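Glucosidase 2 subunit beta (Schizosaccharomyces pombe, PDB 4XQM) serves as the non-catalytic subunit of glucosidase 2, retaining the catalytic alpha subunit in the endoplasmic reticulum and recognising mannose-rich N-glycans through its MRH domain. Local coordinates at residues A[21-35]-A[44-58]. Sequence-based numbering, arbitrary orientation.
Sequences VFYENVFQDSILLGN and LKYENGQSCWNGPHR. With MAN (alpha-D-mannopyranose), chain B.
Val26 and Tyr46 meet at the phenol ring's face: CG2 of Val26 sits 3.5 Å from the ring centroid of Tyr46 and 8° off the ring normal, a CH-pi contact, while the backbone of Glu24 and O of Gly34 lie at the ring's edge. The guanidinium of Arg58, by contrast, has a group on each face, both offset toward the rim: CG2 of Ile31 on one and CB of Cys52, disulfide-bonded to Cys81, on the other; O2 of mannose approaches its edge. These contacts belong to the all-beta MRH lectin domain, where the hairpin of strands 31-40 and 43-48 leads into a loop at the mannose pocket. Asn35 and Glu47 form an antiparallel hydrogen-bonded pair, N of Asn35 to O of Glu47 at 2.8 Å with an N-H...O angle of 167°. Past it, N of Gln50 bonds to O of Leu32, tying the loop to the hairpin. Arg58 runs extended from CG to NE (chi3 178°), which lays CD 3.6 Å from CD1 of Leu33 and carries NE and NH2 to mannose O2, each at 3.2 Å. Gln28 takes the same hydroxyl on OE1 and gives NE2 to O3; Glu77, Tyr83 and Tyr16 also bind the sugar. OH of Tyr46 donates to O of Val21 at 2.8 Å, from the face of that carbonyl's plane opposite to N of Glu24.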
ATOM      1  N   VAL A  21      -0.926  -2.538  -5.378  1.00 12.63           N
ATOM      2  CA  VAL A  21      -1.956  -3.031  -6.282  1.00 10.57           C
ATOM      3  C   VAL A  21      -3.284  -3.081  -5.523  1.00 11.49           C
ATOM      4  O   VAL A  21      -3.438  -3.845  -4.561  1.00 11.20           O
ATOM      5  CB  VAL A  21      -1.606  -4.410  -6.839  1.00 12.22           C
ATOM      6  CG1 VAL A  21      -2.608  -4.785  -7.919  1.00 13.69           C
ATOM      7  CG2 VAL A  21      -0.220  -4.389  -7.428  1.00 13.59           C
ATOM      8  N   PHE A  22      -4.243  -2.261  -5.944  1.00 10.82           N
ATOM      9  CA  PHE A  22      -5.507  -2.163  -5.201  1.00 11.02           C
ATOM     10  C   PHE A  22      -6.204  -3.523  -5.083  1.00 12.46           C
ATOM     11  O   PHE A  22      -6.368  -4.234  -6.079  1.00 12.76           O
ATOM     12  CB  PHE A  22      -6.454  -1.133  -5.835  1.00 10.44           C
ATOM     13  CG  PHE A  22      -5.982   0.302  -5.722  1.00 11.31           C
ATOM     14  CD1 PHE A  22      -5.204   0.728  -4.647  1.00 11.89           C
ATOM     15  CD2 PHE A  22      -6.344   1.233  -6.695  1.00 12.17           C
ATOM     16  CE1 PHE A  22      -4.786   2.071  -4.554  1.00 10.66           C
ATOM     17  CE2 PHE A  22      -5.932   2.557  -6.611  1.00 11.36           C
ATOM     18  CZ  PHE A  22      -5.156   2.979  -5.547  1.00 11.46           C
ATOM     19  N   TYR A  23      -6.573  -3.882  -3.850  1.00  9.90           N
ATOM     20  CA  TYR A  23      -7.327  -5.102  -3.550  1.00 11.61           C
ATOM     21  C   TYR A  23      -6.558  -6.388  -3.833  1.00 13.70           C
ATOM     22  O   TYR A  23      -7.139  -7.476  -3.861  1.00 16.21           O
ATOM     23  CB  TYR A  23      -8.672  -5.114  -4.286  1.00 12.24           C
ATOM     24  CG  TYR A  23      -9.602  -3.994  -3.882  1.00 12.42           C
ATOM     25  CD1 TYR A  23      -9.718  -3.600  -2.554  1.00 13.29           C
ATOM     26  CD2 TYR A  23     -10.349  -3.313  -4.830  1.00 16.25           C
ATOM     27  CE1 TYR A  23     -10.578  -2.565  -2.185  1.00 15.00           C
ATOM     28  CE2 TYR A  23     -11.205  -2.295  -4.474  1.00 13.99           C
ATOM     29  CZ  TYR A  23     -11.319  -1.919  -3.161  1.00 13.23           C
ATOM     30  OH  TYR A  23     -12.171  -0.890  -2.824  1.00 15.99           O
ATOM     31  N   GLU A  24      -5.248  -6.267  -4.015  1.00 12.90           N
ATOM     32  CA  GLU A  24      -4.407  -7.443  -4.186  1.00 12.85           C
ATOM     33  C   GLU A  24      -3.267  -7.437  -3.164  1.00 14.09           C
ATOM     34  O   GLU A  24      -3.389  -8.044  -2.094  1.00 16.43           O
ATOM     35  CB  GLU A  24      -3.931  -7.565  -5.646  1.00 13.41           C
ATOM     36  CG  GLU A  24      -5.130  -7.853  -6.572  1.00 13.38           C
ATOM     37  CD  GLU A  24      -4.778  -8.037  -8.038  1.00 15.44           C
ATOM     38  OE1 GLU A  24      -3.578  -7.984  -8.404  1.00 15.19           O
ATOM     39  OE2 GLU A  24      -5.722  -8.245  -8.847  1.00 14.75           O
ATOM     40  N   ASN A  25      -2.178  -6.748  -3.467  1.00 12.29           N
ATOM     41  CA  ASN A  25      -1.037  -6.762  -2.553  1.00 15.40           C
ATOM     42  C   ASN A  25      -0.179  -5.509  -2.629  1.00 15.37           C
ATOM     43  O   ASN A  25      -0.332  -4.695  -3.542  1.00 12.99           O
ATOM     44  CB  ASN A  25      -0.178  -8.009  -2.796  1.00 17.37           C
ATOM     45  CG  ASN A  25      -0.105  -8.378  -4.256  1.00 19.34           C
ATOM     46  OD1 ASN A  25      -0.049  -7.507  -5.127  1.00 24.12           O
ATOM     47  ND2 ASN A  25      -0.122  -9.677  -4.540  1.00 18.49           N
ATOM     48  N   VAL A  26       0.715  -5.365  -1.650  1.00 10.88           N
ATOM     49  CA  VAL A  26       1.698  -4.287  -1.639  1.00 10.34           C
ATOM     50  C   VAL A  26       3.085  -4.890  -1.517  1.00 12.31           C
ATOM     51  O   VAL A  26       3.284  -5.806  -0.713  1.00 11.65           O
ATOM     52  CB  VAL A  26       1.476  -3.342  -0.447  1.00 10.95           C
ATOM     53  CG1 VAL A  26       2.529  -2.254  -0.437  1.00 13.52           C
ATOM     54  CG2 VAL A  26       0.076  -2.728  -0.518  1.00 12.06           C
ATOM     55  N   PHE A  27       4.031  -4.382  -2.307  1.00 11.71           N
ATOM     56  CA  PHE A  27       5.429  -4.836  -2.249  1.00 13.67           C
ATOM     57  C   PHE A  27       6.429  -3.704  -2.029  1.00 15.83           C
ATOM     58  O   PHE A  27       6.178  -2.535  -2.384  1.00 11.98           O
ATOM     59  CB  PHE A  27       5.838  -5.565  -3.531  1.00 13.02           C
ATOM     60  CG  PHE A  27       5.123  -6.864  -3.749  1.00 13.56           C
ATOM     61  CD1 PHE A  27       3.912  -6.885  -4.421  1.00 19.57           C
ATOM     62  CD2 PHE A  27       5.681  -8.057  -3.320  1.00 19.98           C
ATOM     63  CE1 PHE A  27       3.243  -8.080  -4.638  1.00 24.98           C
ATOM     64  CE2 PHE A  27       5.014  -9.260  -3.531  1.00 21.54           C
ATOM     65  CZ  PHE A  27       3.796  -9.264  -4.188  1.00 19.30           C
ATOM     66  N   GLN A  28       7.572  -4.075  -1.458  1.00 10.68           N
ATOM     67  CA  GLN A  28       8.726  -3.198  -1.321  1.00 11.21           C
ATOM     68  C   GLN A  28       9.867  -3.978  -1.957  1.00 11.93           C
ATOM     69  O   GLN A  28      10.318  -4.976  -1.375  1.00 11.86           O
ATOM     70  CB  GLN A  28       9.022  -2.960   0.159  1.00 10.68           C
ATOM     71  CG  GLN A  28      10.265  -2.110   0.444  1.00 11.95           C
ATOM     72  CD  GLN A  28      10.744  -2.289   1.859  1.00 14.13           C
ATOM     73  OE1 GLN A  28      11.150  -3.390   2.245  1.00 14.59           O
ATOM     74  NE2 GLN A  28      10.702  -1.215   2.648  1.00 10.70           N
ATOM     75  N   ASP A  29      10.317  -3.541  -3.137  1.00 10.93           N
ATOM     76  CA  ASP A  29      11.163  -4.379  -3.996  1.00 14.05           C
ATOM     77  C   ASP A  29      10.481  -5.747  -4.120  1.00 14.28           C
ATOM     78  O   ASP A  29       9.294  -5.797  -4.456  1.00 13.89           O
ATOM     79  CB  ASP A  29      12.602  -4.457  -3.466  1.00 13.90           C
ATOM     80  CG  ASP A  29      13.319  -3.123  -3.557  1.00 16.25           C
ATOM     81  OD1 ASP A  29      12.981  -2.347  -4.485  1.00 15.14           O
ATOM     82  OD2 ASP A  29      14.227  -2.857  -2.726  1.00 14.87           O
ATOM     83  N   SER A  30      11.180  -6.841  -3.823  1.00 16.05           N
ATOM     84  CA  SER A  30      10.541  -8.162  -3.927  1.00 16.38           C
ATOM     85  C   SER A  30       9.902  -8.665  -2.626  1.00 15.18           C
ATOM     86  O   SER A  30       9.448  -9.813  -2.546  1.00 17.72           O
ATOM     87  CB  SER A  30      11.532  -9.194  -4.466  1.00 20.27           C
ATOM     88  OG  SER A  30      11.789  -8.934  -5.835  1.00 23.66           O
ATOM     89  N   ILE A  31       9.856  -7.808  -1.611  1.00 12.20           N
ATOM     90  CA  ILE A  31       9.304  -8.186  -0.318  1.00 13.53           C
ATOM     91  C   ILE A  31       7.796  -7.916  -0.240  1.00 15.19           C
ATOM     92  O   ILE A  31       7.345  -6.808  -0.552  1.00 14.66           O
ATOM     93  CB  ILE A  31      10.025  -7.431   0.821  1.00 12.15           C
ATOM     94  CG1 ILE A  31      11.537  -7.677   0.756  1.00 15.35           C
ATOM     95  CG2 ILE A  31       9.464  -7.854   2.176  1.00 12.61           C
ATOM     96  CD1 ILE A  31      12.332  -6.852   1.770  1.00 18.90           C
ATOM     97  N   LEU A  32       7.014  -8.922   0.164  1.00 12.09           N
ATOM     98  CA  LEU A  32       5.578  -8.727   0.360  1.00 12.73           C
ATOM     99  C   LEU A  32       5.319  -7.927   1.636  1.00 13.47           C
ATOM    100  O   LEU A  32       5.698  -8.357   2.733  1.00 12.67           O
ATOM    101  CB  LEU A  32       4.834 -10.066   0.448  1.00 12.34           C
ATOM    102  CG  LEU A  32       3.329  -9.965   0.757  1.00 12.51           C
ATOM    103  CD1 LEU A  32       2.575  -9.345  -0.417  1.00 12.72           C
ATOM    104  CD2 LEU A  32       2.758 -11.340   1.073  1.00 14.82           C
ATOM    105  N   LEU A  33       4.669  -6.772   1.491  1.00 12.55           N
ATOM    106  CA  LEU A  33       4.269  -5.974   2.651  1.00 11.40           C
ATOM    107  C   LEU A  33       2.923  -6.411   3.212  1.00 13.33           C
ATOM    108  O   LEU A  33       2.635  -6.203   4.386  1.00 14.77           O
ATOM    109  CB  LEU A  33       4.229  -4.488   2.288  1.00 11.94           C
ATOM    110  CG  LEU A  33       5.466  -3.682   2.686  1.00 19.03           C
ATOM    111  CD1 LEU A  33       6.767  -4.460   2.482  1.00 14.78           C
ATOM    112  CD2 LEU A  33       5.506  -2.318   2.012  1.00 14.05           C
ATOM    113  N   GLY A  34       2.085  -7.007   2.375  1.00 11.42           N
ATOM    114  CA  GLY A  34       0.795  -7.476   2.829  1.00 13.21           C
ATOM    115  C   GLY A  34      -0.156  -7.775   1.693  1.00 13.72           C
ATOM    116  O   GLY A  34       0.006  -7.251   0.587  1.00 12.00           O
ATOM    117  N   ASN A  35      -1.143  -8.615   1.985  1.00 14.47           N
ATOM    118  CA  ASN A  35      -2.225  -8.926   1.068  1.00 17.49           C
ATOM    119  C   ASN A  35      -3.469  -8.194   1.519  1.00 16.23           C
ATOM    120  O   ASN A  35      -3.676  -7.994   2.717  1.00 16.39           O
ATOM    121  CB  ASN A  35      -2.461 -10.435   1.065  1.00 20.04           C
ATOM    122  CG  ASN A  35      -1.164 -11.219   1.001  1.00 26.43           C
ATOM    123  OD1 ASN A  35      -0.267 -10.882   0.225  1.00 31.02           O
ATOM    124  ND2 ASN A  35      -1.046 -12.258   1.824  1.00 26.22           N
ATOM    125  N   LEU A  44      -7.335   1.195   3.203  1.00 10.97           N
ATOM    126  CA  LEU A  44      -7.196  -0.209   2.809  1.00 11.49           C
ATOM    127  C   LEU A  44      -6.119  -0.875   3.661  1.00 12.50           C
ATOM    128  O   LEU A  44      -4.956  -0.433   3.661  1.00 14.30           O
ATOM    129  CB  LEU A  44      -6.817  -0.325   1.331  1.00 11.48           C
ATOM    130  CG  LEU A  44      -7.889  -0.082   0.261  1.00 13.48           C
ATOM    131  CD1 LEU A  44      -8.328   1.384   0.181  1.00 15.42           C
ATOM    132  CD2 LEU A  44      -7.395  -0.588  -1.099  1.00 15.36           C
ATOM    133  N   LYS A  45      -6.487  -1.939   4.375  1.00 12.19           N
ATOM    134  CA  LYS A  45      -5.521  -2.654   5.198  1.00 12.42           C
ATOM    135  C   LYS A  45      -4.979  -3.863   4.461  1.00 14.47           C
ATOM    136  O   LYS A  45      -5.744  -4.724   4.008  1.00 14.73           O
ATOM    137  CB  LYS A  45      -6.143  -3.085   6.534  1.00 15.42           C
ATOM    138  CG  LYS A  45      -6.540  -1.914   7.418  1.00 19.57           C
ATOM    139  CD  LYS A  45      -7.076  -2.393   8.768  1.00 27.64           C
ATOM    140  CE  LYS A  45      -7.390  -1.220   9.683  1.00 34.62           C
ATOM    141  NZ  LYS A  45      -7.436  -1.658  11.105  1.00 39.62           N
ATOM    142  N   TYR A  46      -3.654  -3.927   4.362  1.00 13.40           N
ATOM    143  CA  TYR A  46      -2.965  -5.073   3.785  1.00 12.99           C
ATOM    144  C   TYR A  46      -2.215  -5.775   4.920  1.00 15.32           C
ATOM    145  O   TYR A  46      -1.536  -5.123   5.716  1.00 13.00           O
ATOM    146  CB  TYR A  46      -1.973  -4.618   2.701  1.00 11.79           C
ATOM    147  CG  TYR A  46      -2.607  -4.110   1.425  1.00 12.24           C
ATOM    148  CD1 TYR A  46      -3.161  -2.829   1.350  1.00 10.72           C
ATOM    149  CD2 TYR A  46      -2.638  -4.906   0.285  1.00 11.10           C
ATOM    150  CE1 TYR A  46      -3.741  -2.366   0.167  1.00 11.45           C
ATOM    151  CE2 TYR A  46      -3.207  -4.451  -0.897  1.00 10.83           C
ATOM    152  CZ  TYR A  46      -3.753  -3.186  -0.949  1.00 12.72           C
ATOM    153  OH  TYR A  46      -4.317  -2.755  -2.132  1.00 10.20           O
ATOM    154  N   GLU A  47      -2.341  -7.100   5.002  1.00 13.27           N
ATOM    155  CA  GLU A  47      -1.845  -7.846   6.165  1.00 14.23           C
ATOM    156  C   GLU A  47      -1.030  -9.084   5.780  1.00 16.54           C
ATOM    157  O   GLU A  47      -1.017  -9.494   4.614  1.00 16.09           O
ATOM    158  CB  GLU A  47      -3.030  -8.229   7.071  1.00 15.44           C
ATOM    159  CG  GLU A  47      -3.816  -7.034   7.555  1.00 20.02           C
ATOM    160  CD  GLU A  47      -5.003  -7.407   8.420  1.00 23.34           C
ATOM    161  OE1 GLU A  47      -5.256  -8.619   8.610  1.00 22.18           O
ATOM    162  OE2 GLU A  47      -5.683  -6.477   8.911  1.00 27.01           O
ATOM    163  N   ASN A  48      -0.360  -9.670   6.772  1.00 14.71           N
ATOM    164  CA  ASN A  48       0.334 -10.952   6.618  1.00 16.94           C
ATOM    165  C   ASN A  48       1.438 -10.951   5.572  1.00 15.78           C
ATOM    166  O   ASN A  48       1.584 -11.904   4.804  1.00 18.34           O
ATOM    167  CB  ASN A  48      -0.661 -12.087   6.328  1.00 16.63           C
ATOM    168  CG  ASN A  48      -1.921 -11.974   7.145  1.00 20.72           C
ATOM    169  OD1 ASN A  48      -3.026 -11.978   6.601  1.00 22.91           O
ATOM    170  ND2 ASN A  48      -1.769 -11.854   8.459  1.00 17.12           N
ATOM    171  N   GLY A  49       2.233  -9.885   5.556  1.00 11.96           N
ATOM    172  CA  GLY A  49       3.384  -9.817   4.678  1.00 13.12           C
ATOM    173  C   GLY A  49       4.545 -10.653   5.201  1.00 14.06           C
ATOM    174  O   GLY A  49       4.395 -11.412   6.168  1.00 14.03           O
ATOM    175  N   GLN A  50       5.699 -10.496   4.564  1.00 15.16           N
ATOM    176  CA  GLN A  50       6.891 -11.281   4.873  1.00 14.55           C
ATOM    177  C   GLN A  50       7.405 -11.016   6.288  1.00 16.58           C
ATOM    178  O   GLN A  50       7.241  -9.911   6.834  1.00 15.41           O
ATOM    179  CB  GLN A  50       7.997 -10.978   3.849  1.00 18.13           C
ATOM    180  CG  GLN A  50       9.301 -11.748   4.098  1.00 26.82           C
ATOM    181  CD  GLN A  50      10.396 -11.437   3.085  1.00 33.69           C
ATOM    182  OE1 GLN A  50      11.478 -10.953   3.443  1.00 36.19           O
ATOM    183  NE2 GLN A  50      10.130 -11.744   1.818  1.00 30.60           N
ATOM    184  N   SER A  51       8.014 -12.045   6.878  1.00 15.80           N
ATOM    185  CA  SER A  51       8.660 -11.927   8.179  1.00 18.26           C
ATOM    186  C   SER A  51       9.735 -10.836   8.174  1.00 15.44           C
ATOM    187  O   SER A  51      10.283 -10.473   7.124  1.00 16.67           O
ATOM    188  CB  SER A  51       9.258 -13.270   8.608  1.00 19.47           C
ATOM    189  OG  SER A  51      10.332 -13.636   7.761  1.00 20.76           O
ATOM    190  N   CYS A  52      10.001 -10.308   9.362  1.00 13.76           N
ATOM    191  CA  CYS A  52      10.841  -9.140   9.554  1.00 14.42           C
ATOM    192  C   CYS A  52      11.787  -9.388  10.724  1.00 13.54           C
ATOM    193  O   CYS A  52      11.352  -9.691  11.837  1.00 13.43           O
ATOM    194  CB  CYS A  52       9.937  -7.943   9.858  1.00 14.39           C
ATOM    195  SG  CYS A  52      10.761  -6.381  10.208  1.00 15.62           S
ATOM    196  N   TRP A  53      13.085  -9.269  10.465  1.00 12.98           N
ATOM    197  CA  TRP A  53      14.086  -9.472  11.508  1.00 14.00           C
ATOM    198  C   TRP A  53      13.792  -8.566  12.700  1.00 12.41           C
ATOM    199  O   TRP A  53      13.781  -7.338  12.560  1.00 13.81           O
ATOM    200  CB  TRP A  53      15.466  -9.130  10.957  1.00 12.86           C
ATOM    201  CG  TRP A  53      16.619  -9.591  11.794  1.00 11.26           C
ATOM    202  CD1 TRP A  53      16.593 -10.478  12.829  1.00 13.06           C
ATOM    203  CD2 TRP A  53      17.981  -9.181  11.651  1.00 12.68           C
ATOM    204  NE1 TRP A  53      17.867 -10.642  13.344  1.00 12.76           N
ATOM    205  CE2 TRP A  53      18.737  -9.846  12.628  1.00 11.77           C
ATOM    206  CE3 TRP A  53      18.636  -8.303  10.772  1.00 13.46           C
ATOM    207  CZ2 TRP A  53      20.110  -9.686  12.758  1.00 12.01           C
ATOM    208  CZ3 TRP A  53      19.998  -8.133  10.899  1.00 15.57           C
ATOM    209  CH2 TRP A  53      20.724  -8.818  11.887  1.00 13.41           C
ATOM    210  N   ASN A  54      13.546  -9.183  13.859  1.00 12.32           N
ATOM    211  CA  ASN A  54      13.293  -8.456  15.109  1.00 12.53           C
ATOM    212  C   ASN A  54      12.022  -7.612  15.078  1.00 13.26           C
ATOM    213  O   ASN A  54      11.853  -6.687  15.876  1.00 12.82           O
ATOM    214  CB  ASN A  54      14.510  -7.609  15.503  1.00 13.63           C
ATOM    215  CG  ASN A  54      15.663  -8.466  15.980  1.00 12.47           C
ATOM    216  OD1 ASN A  54      15.453  -9.476  16.657  1.00 12.65           O
ATOM    217  ND2 ASN A  54      16.891  -8.074  15.623  1.00 13.46           N
ATOM    218  N   GLY A  55      11.116  -7.960  14.173  1.00 11.93           N
ATOM    219  CA  GLY A  55       9.884  -7.199  14.037  1.00 12.34           C
ATOM    220  C   GLY A  55       8.694  -8.076  13.745  1.00 11.31           C
ATOM    221  O   GLY A  55       8.792  -9.310  13.733  1.00 11.17           O
ATOM    222  N   PRO A  56       7.545  -7.444  13.489  1.00 11.54           N
ATOM    223  CA  PRO A  56       6.320  -8.170  13.161  1.00 12.48           C
ATOM    224  C   PRO A  56       6.327  -8.575  11.701  1.00 11.34           C
ATOM    225  O   PRO A  56       7.017  -7.927  10.914  1.00 13.89           O
ATOM    226  CB  PRO A  56       5.234  -7.108  13.385  1.00 13.84           C
ATOM    227  CG  PRO A  56       5.920  -5.803  13.028  1.00 14.28           C
ATOM    228  CD  PRO A  56       7.328  -5.987  13.572  1.00 10.61           C
ATOM    229  N   HIS A  57       5.593  -9.622  11.337  1.00 10.38           N
ATOM    230  CA  HIS A  57       5.324  -9.838   9.920  1.00 12.63           C
ATOM    231  C   HIS A  57       4.749  -8.540   9.348  1.00 12.02           C
ATOM    232  O   HIS A  57       3.965  -7.853  10.009  1.00 12.66           O
ATOM    233  CB  HIS A  57       4.366 -11.016   9.706  1.00 12.87           C
ATOM    234  CG  HIS A  57       5.042 -12.354   9.766  1.00 17.75           C
ATOM    235  ND1 HIS A  57       5.744 -12.782  10.868  1.00 24.92           N
ATOM    236  CD2 HIS A  57       5.132 -13.350   8.854  1.00 22.80           C
ATOM    237  CE1 HIS A  57       6.231 -13.994  10.645  1.00 21.90           C
ATOM    238  NE2 HIS A  57       5.870 -14.356   9.412  1.00 26.70           N
ATOM    239  N   ARG A  58       5.152  -8.201   8.126  1.00 12.23           N
ATOM    240  CA  ARG A  58       4.866  -6.872   7.592  1.00 11.81           C
ATOM    241  C   ARG A  58       3.374  -6.643   7.349  1.00 13.43           C
ATOM    242  O   ARG A  58       2.601  -7.582   7.144  1.00 12.79           O
ATOM    243  CB  ARG A  58       5.693  -6.603   6.324  1.00 12.83           C
ATOM    244  CG  ARG A  58       7.206  -6.475   6.591  1.00 11.58           C
ATOM    245  CD  ARG A  58       7.986  -6.382   5.281  1.00 15.43           C
ATOM    246  NE  ARG A  58       9.432  -6.208   5.474  1.00 20.35           N
ATOM    247  CZ  ARG A  58      10.237  -7.211   5.797  1.00 16.00           C
ATOM    248  NH1 ARG A  58       9.720  -8.412   5.977  1.00 23.54           N
ATOM    249  NH2 ARG A  58      11.543  -7.025   5.953  1.00 18.73           N
TER
HETATM  250  C1  MAN B 501      13.940  -3.954   5.107  1.00 25.34           C
HETATM  251  C2  MAN B 501      12.770  -3.242   4.759  1.00 14.79           C
HETATM  252  C3  MAN B 501      12.530  -2.254   5.911  1.00 16.21           C
HETATM  253  C4  MAN B 501      12.543  -3.001   7.278  1.00 14.16           C
HETATM  254  C5  MAN B 501      13.876  -3.750   7.436  1.00 18.08           C
HETATM  255  C6  MAN B 501      13.917  -4.649   8.649  1.00 16.92           C
HETATM  256  O1  MAN B 501      14.765  -2.831   5.202  1.00 26.58           O
HETATM  257  O2  MAN B 501      11.721  -4.137   4.684  1.00 18.59           O
HETATM  258  O3  MAN B 501      11.342  -1.537   5.708  1.00 14.74           O
HETATM  259  O4  MAN B 501      12.433  -2.087   8.333  1.00 16.84           O
HETATM  260  O5  MAN B 501      14.004  -4.607   6.311  1.00 21.43           O
HETATM  261  O6  MAN B 501      15.282  -5.032   8.854  1.00 19.05           O
HETATM  262  O   HOH W   1      -3.322 -12.536   3.820  1.00 28.85           O